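Response regulator (Colwellia psychrerythraea, PDB 3EQZ) is a response regulator with a CheY-like receiver domain, the module that generally receives the signal in two-component signalling systems. Local coordinates at residues V6-D11 with G28-F33; I49-L54 with I78-Y83. One frame throughout, in Å; residues are numbered along the deposited sequence.

Overall arrangement
Both contacts join neighbouring strands of one five-stranded parallel sheet, and their centres lie about 12 Å apart. Contact 1 pairs 6-9 with 30-33, an outermost strand within this chain, and is only partly buried: N29 and E31 are exposed, and aromatic rings and a carboxylate share one face. Contact 2 pairs 49-53 with 78-81 near the middle of the chain; all its touching residues are buried, and isoleucine and leucine dominate. Strands 6-9 and 49-53 are themselves neighbours, linked by probable hydrogen bonds such as F7 O to I51 N, so the two contacts belong to one continuous sheet. At the C-terminal ends of these strands D10 packs on D53, bringing the acidic ends together.

Contact 1 of 2, residues V6-D11 with G28-F33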
loop_
_atom_site.group_PDB
_atom_site.type_symbol
_atom_site.label_atom_id
_atom_site.label_comp_id
_atom_site.label_asym_id
_atom_site.label_seq_id
_atom_site.Cartn_x
_atom_site.Cartn_y
_atom_site.Cartn_z
ATOM N N VAL B 6 -4.612 18.424 -24.136
ATOM C CA VAL B 6 -4.620 18.102 -22.702
ATOM C C VAL B 6 -6.080 18.170 -22.279
ATOM O O VAL B 6 -6.776 19.108 -22.657
ATOM C CB VAL B 6 -3.769 19.075 -21.880
ATOM C CG1 VAL B 6 -3.829 18.730 -20.385
ATOM C CG2 VAL B 6 -2.322 19.061 -22.379
ATOM N N PHE B 7 -6.560 17.157 -21.573
ATOM C CA PHE B 7 -7.930 17.156 -21.038
ATOM C C PHE B 7 -7.834 17.166 -19.546
ATOM O O PHE B 7 -7.207 16.255 -18.965
ATOM C CB PHE B 7 -8.678 15.902 -21.491
ATOM C CG PHE B 7 -8.866 15.842 -22.991
ATOM C CD1 PHE B 7 -9.946 16.485 -23.602
ATOM C CD2 PHE B 7 -7.960 15.172 -23.799
ATOM C CE1 PHE B 7 -10.125 16.464 -25.017
ATOM C CE2 PHE B 7 -8.135 15.138 -25.227
ATOM C CZ PHE B 7 -9.212 15.797 -25.827
ATOM N N ILE B 8 -8.423 18.180 -18.934
ATOM C CA ILE B 8 -8.486 18.293 -17.496
ATOM C C ILE B 8 -9.861 17.814 -17.021
ATOM O O ILE B 8 -10.890 18.372 -17.432
ATOM C CB ILE B 8 -8.311 19.758 -17.014
ATOM C CG1 ILE B 8 -6.937 20.266 -17.419
ATOM C CG2 ILE B 8 -8.516 19.861 -15.455
ATOM C CD1 ILE B 8 -6.765 21.785 -17.363
ATOM N N VAL B 9 -9.866 16.786 -16.168
ATOM C CA VAL B 9 -11.111 16.199 -15.671
ATOM C C VAL B 9 -11.192 16.362 -14.132
ATOM O O VAL B 9 -10.458 15.725 -13.359
ATOM C CB VAL B 9 -11.235 14.739 -16.117
ATOM C CG1 VAL B 9 -12.631 14.189 -15.841
ATOM C CG2 VAL B 9 -10.822 14.614 -17.606
ATOM N N ASP B 10 -12.090 17.236 -13.689
ATOM C CA ASP B 10 -12.137 17.615 -12.281
ATOM C C ASP B 10 -13.439 18.332 -12.122
ATOM O O ASP B 10 -13.673 19.347 -12.799
ATOM C CB ASP B 10 -10.996 18.590 -11.994
ATOM C CG ASP B 10 -10.867 18.961 -10.506
ATOM O OD1 ASP B 10 -11.749 18.591 -9.670
ATOM O OD2 ASP B 10 -9.837 19.608 -10.178
ATOM N N ASP B 11 -14.308 17.844 -11.242
ATOM C CA ASP B 11 -15.613 18.513 -11.097
ATOM C C ASP B 11 -15.581 19.717 -10.116
ATOM O O ASP B 11 -16.588 20.369 -9.882
ATOM C CB ASP B 11 -16.712 17.513 -10.749
ATOM C CG ASP B 11 -16.472 16.832 -9.428
ATOM O OD1 ASP B 11 -15.441 17.087 -8.778
ATOM O OD2 ASP B 11 -17.328 16.049 -9.024
ATOM N N GLY B 28 -1.366 24.886 -25.410
ATOM C CA GLY B 28 -2.471 25.789 -25.652
ATOM C C GLY B 28 -3.781 25.084 -25.905
ATOM O O GLY B 28 -4.821 25.642 -25.618
ATOM N N ASN B 29 -3.734 23.861 -26.440
ATOM C CA ASN B 29 -4.942 23.080 -26.765
ATOM C C ASN B 29 -5.473 22.308 -25.559
ATOM O O ASN B 29 -5.455 21.079 -25.533
ATOM C CB ASN B 29 -4.657 22.083 -27.912
ATOM C CG ASN B 29 -4.241 22.789 -29.200
ATOM O OD1 ASN B 29 -4.766 23.886 -29.526
ATOM N ND2 ASN B 29 -3.283 22.194 -29.933
ATOM N N VAL B 30 -5.937 23.025 -24.561
ATOM C CA VAL B 30 -6.313 22.397 -23.326
ATOM C C VAL B 30 -7.804 22.622 -23.145
ATOM O O VAL B 30 -8.336 23.709 -23.424
ATOM C CB VAL B 30 -5.504 22.975 -22.156
ATOM C CG1 VAL B 30 -5.720 24.487 -22.029
ATOM C CG2 VAL B 30 -5.865 22.299 -20.843
ATOM N N GLU B 31 -8.486 21.579 -22.693
ATOM C CA GLU B 31 -9.913 21.636 -22.536
ATOM C C GLU B 31 -10.272 21.039 -21.162
ATOM O O GLU B 31 -9.775 19.979 -20.790
ATOM C CB GLU B 31 -10.559 20.845 -23.674
ATOM C CG GLU B 31 -12.028 20.612 -23.463
ATOM C CD GLU B 31 -12.844 20.406 -24.772
ATOM O OE1 GLU B 31 -12.370 19.694 -25.707
ATOM O OE2 GLU B 31 -13.979 20.946 -24.831
ATOM N N ALA B 32 -11.111 21.735 -20.403
ATOM C CA ALA B 32 -11.460 21.282 -19.091
ATOM C C ALA B 32 -12.892 20.762 -19.046
ATOM O O ALA B 32 -13.804 21.417 -19.574
ATOM C CB ALA B 32 -11.268 22.397 -18.083
ATOM N N PHE B 33 -13.080 19.591 -18.422
ATOM C CA PHE B 33 -14.402 18.953 -18.253
ATOM C C PHE B 33 -14.785 18.890 -16.788
ATOM O O PHE B 33 -14.096 18.208 -16.001
ATOM C CB PHE B 33 -14.371 17.517 -18.777
ATOM C CG PHE B 33 -14.258 17.438 -20.260
ATOM C CD1 PHE B 33 -15.382 17.226 -21.038
ATOM C CD2 PHE B 33 -13.045 17.649 -20.885
ATOM C CE1 PHE B 33 -15.283 17.193 -22.408
ATOM C CE2 PHE B 33 -12.949 17.637 -22.255
ATOM C CZ PHE B 33 -14.060 17.396 -23.016
#
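I8 lies against V30 and A32 on one face of a parallel strand pair, and its chain can be traced outward. Its CB is 4.1 Å from CB of A32, whose single methyl lets the I8 side chain lie close to the neighbouring strand. The next atom, CG1, turns back toward the start of the neighbouring strand and reaches CG2 of V30. The tip, CD1, closes on that same V30 methyl at 3.6 Å. This methyl is available because V30 keeps CG2 opposite its backbone N and puts CG1 between N and the carbonyl carbon (chi1 59°). V6, on the same face, meets V30 CG2 through its own CB at 4.0 Å.

On the other face F7 and F33 run side by side and point the same way, CD1 of F7 being 3.5 Å from CE2 of F33. That F33 atom comes to the edge of the F7 ring, near its plane. The carboxylate of E31 lies near F7, OE1 being 4.0 Å from CE1, and such a charged group suits its exposed place.

Five backbone hydrogen bonds lace the strands, from V6 N to N29 O through to D10 N to F33 O. The shortest, F33 N to I8 O at 2.7 Å, is almost straight (178°).

This is the first beta-alpha-beta unit: helix 13-23 connects the strands and packs on I8, V30 and A32. F39 of helix 36-39 and L42 cover the F7 side, while D10 binds the T15 hydroxyl through OD2 and the backbone N of D12 through OD1, and strand 49-53 flanks 6-9.

Contact 2 of 2, residues I49-L54 with I78-Y83; sequences IIILDL and ILISGY
I51 and I80 are set against each other by similar first torsions (chi1 -56° and -55°), which place CG2 of I51 opposite its backbone N and send CG1 of I80 away from its carbonyl carbon. With the I80 chain extended beyond CG1 (chi2 -165°), CD1 of I80 meets CG2 of I51 at 3.4 Å, tighter than ordinary carbon contact. I78 continues this face: its CD1 touches CG2 of I49 at 3.8 Å and lies at 4.0 Å from CG1 of I51. Beta-branched isoleucine suits such strands, because its branches cover the sheet close to the backbone.

On the opposite face the contact is made by leucines. L52 and L79 lie side by side, their CD2 methyls 4.0 Å apart. Where the first strand ends, L54 bends toward its partner and rests CD1 on CB of S81 at 3.5 Å; its backbone N also donates to I80 O at 3.0 Å. Three further hydrogen bonds precede it, including L52 N to I78 O at 2.7 Å, in the regular parallel pattern.

D53 pairs with I80 in the sheet and its carboxylate stays near that residue, OD1 lying 4.2 Å from I80 CG2, while OD1 forms a salt bridge with K108 and OD2 accepts from M55 N. An aspartate at this strand end, with a lysine partner, is characteristic of CheY-like receivers.

Helix 60-70 connects these two strands, with V64 and I65 lying on L52, while L88 of helix 87-97 covers L79 and S81. Strand 6-9 borders 49-53, and strand 101-107 lies beyond 76-81, placing this pair in the interior of the sheet.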
loop_
_atom_site.group_PDB
_atom_site.type_symbol
_atom_site.label_atom_id
_atom_site.label_comp_id
_atom_site.label_asym_id
_atom_site.label_seq_id
_atom_site.Cartn_x
_atom_site.Cartn_y
_atom_site.Cartn_z
ATOM N N ILE B 49 -2.990 13.867 -23.447
ATOM C CA ILE B 49 -2.597 13.842 -22.037
ATOM C C ILE B 49 -3.839 14.140 -21.180
ATOM O O ILE B 49 -4.545 15.114 -21.414
ATOM C CB ILE B 49 -1.586 14.923 -21.746
ATOM C CG1 ILE B 49 -0.291 14.652 -22.540
ATOM C CG2 ILE B 49 -1.301 14.966 -20.235
ATOM C CD1 ILE B 49 0.476 15.983 -22.875
ATOM N N ILE B 50 -4.130 13.281 -20.222
ATOM C CA ILE B 50 -5.330 13.436 -19.393
ATOM C C ILE B 50 -4.861 13.756 -17.981
ATOM O O ILE B 50 -4.050 13.005 -17.413
ATOM C CB ILE B 50 -6.146 12.142 -19.333
ATOM C CG1 ILE B 50 -6.529 11.700 -20.763
ATOM C CG2 ILE B 50 -7.343 12.282 -18.384
ATOM C CD1 ILE B 50 -7.011 10.230 -20.798
ATOM N N ILE B 51 -5.336 14.858 -17.425
ATOM C CA ILE B 51 -5.079 15.154 -16.020
ATOM C C ILE B 51 -6.359 14.861 -15.286
ATOM O O ILE B 51 -7.382 15.505 -15.518
ATOM C CB ILE B 51 -4.597 16.601 -15.798
ATOM C CG1 ILE B 51 -3.338 16.890 -16.651
ATOM C CG2 ILE B 51 -4.418 16.924 -14.307
ATOM C CD1 ILE B 51 -2.886 18.402 -16.583
ATOM N N LEU B 52 -6.305 13.854 -14.415
ATOM C CA LEU B 52 -7.504 13.315 -13.791
ATOM C C LEU B 52 -7.487 13.539 -12.272
ATOM O O LEU B 52 -6.587 13.014 -11.579
ATOM C CB LEU B 52 -7.661 11.820 -14.100
ATOM C CG LEU B 52 -8.864 11.074 -13.419
ATOM C CD1 LEU B 52 -10.249 11.713 -13.772
ATOM C CD2 LEU B 52 -8.899 9.545 -13.722
ATOM N N ASP B 53 -8.436 14.339 -11.756
ATOM C CA ASP B 53 -8.578 14.455 -10.309
ATOM C C ASP B 53 -9.384 13.251 -9.861
ATOM O O ASP B 53 -10.360 12.933 -10.497
ATOM C CB ASP B 53 -9.257 15.776 -9.850
ATOM C CG ASP B 53 -9.238 15.948 -8.291
ATOM O OD1 ASP B 53 -8.411 16.749 -7.766
ATOM O OD2 ASP B 53 -10.004 15.254 -7.585
ATOM N N LEU B 54 -8.968 12.579 -8.781
ATOM C CA LEU B 54 -9.648 11.371 -8.346
ATOM C C LEU B 54 -11.013 11.701 -7.771
ATOM O O LEU B 54 -11.859 10.843 -7.665
ATOM C CB LEU B 54 -8.846 10.623 -7.277
ATOM C CG LEU B 54 -7.542 9.958 -7.706
ATOM C CD1 LEU B 54 -6.970 9.213 -6.500
ATOM C CD2 LEU B 54 -7.700 9.039 -8.909
ATOM N N ILE B 78 -2.233 11.562 -15.985
ATOM C CA ILE B 78 -1.701 12.168 -14.750
ATOM C C ILE B 78 -2.814 12.162 -13.709
ATOM O O ILE B 78 -3.932 12.526 -14.027
ATOM C CB ILE B 78 -1.255 13.617 -14.968
ATOM C CG1 ILE B 78 -0.065 13.655 -15.936
ATOM C CG2 ILE B 78 -0.945 14.270 -13.654
ATOM C CD1 ILE B 78 0.173 15.014 -16.696
ATOM N N LEU B 79 -2.527 11.687 -12.493
ATOM C CA LEU B 79 -3.535 11.581 -11.484
ATOM C C LEU B 79 -3.287 12.569 -10.386
ATOM O O LEU B 79 -2.160 12.759 -9.954
ATOM C CB LEU B 79 -3.582 10.186 -10.886
ATOM C CG LEU B 79 -3.726 9.031 -11.855
ATOM C CD1 LEU B 79 -3.514 7.735 -11.052
ATOM C CD2 LEU B 79 -5.155 9.043 -12.548
ATOM N N ILE B 80 -4.354 13.180 -9.904
ATOM C CA ILE B 80 -4.219 14.186 -8.869
ATOM C C ILE B 80 -5.144 13.901 -7.727
ATOM O O ILE B 80 -6.276 13.492 -7.954
ATOM C CB ILE B 80 -4.479 15.578 -9.418
ATOM C CG1 ILE B 80 -3.525 15.813 -10.634
ATOM C CG2 ILE B 80 -4.211 16.605 -8.262
ATOM C CD1 ILE B 80 -3.395 17.239 -11.082
ATOM N N SER B 81 -4.627 14.066 -6.498
ATOM C CA SER B 81 -5.407 13.813 -5.266
ATOM C C SER B 81 -4.569 14.056 -4.017
ATOM O O SER B 81 -3.341 14.110 -4.106
ATOM C CB SER B 81 -5.832 12.328 -5.242
ATOM O OG SER B 81 -6.971 12.152 -4.417
ATOM N N GLY B 82 -5.197 14.120 -2.841
ATOM C CA GLY B 82 -4.435 13.940 -1.554
ATOM C C GLY B 82 -3.547 12.677 -1.452
ATOM O O GLY B 82 -3.920 11.584 -1.905
ATOM N N TYR B 83 -2.346 12.793 -0.865
ATOM C CA TYR B 83 -1.532 11.577 -0.564
ATOM C C TYR B 83 -2.393 10.577 0.211
ATOM O O TYR B 83 -2.374 9.376 -0.060
ATOM C CB TYR B 83 -0.285 11.906 0.282
ATOM C CG TYR B 83 0.582 10.696 0.577
ATOM C CD1 TYR B 83 1.642 10.359 -0.257
ATOM C CD2 TYR B 83 0.332 9.884 1.693
ATOM C CE1 TYR B 83 2.437 9.246 0.005
ATOM C CE2 TYR B 83 1.113 8.765 1.968
ATOM C CZ TYR B 83 2.168 8.453 1.121
ATOM O OH TYR B 83 2.951 7.346 1.384
#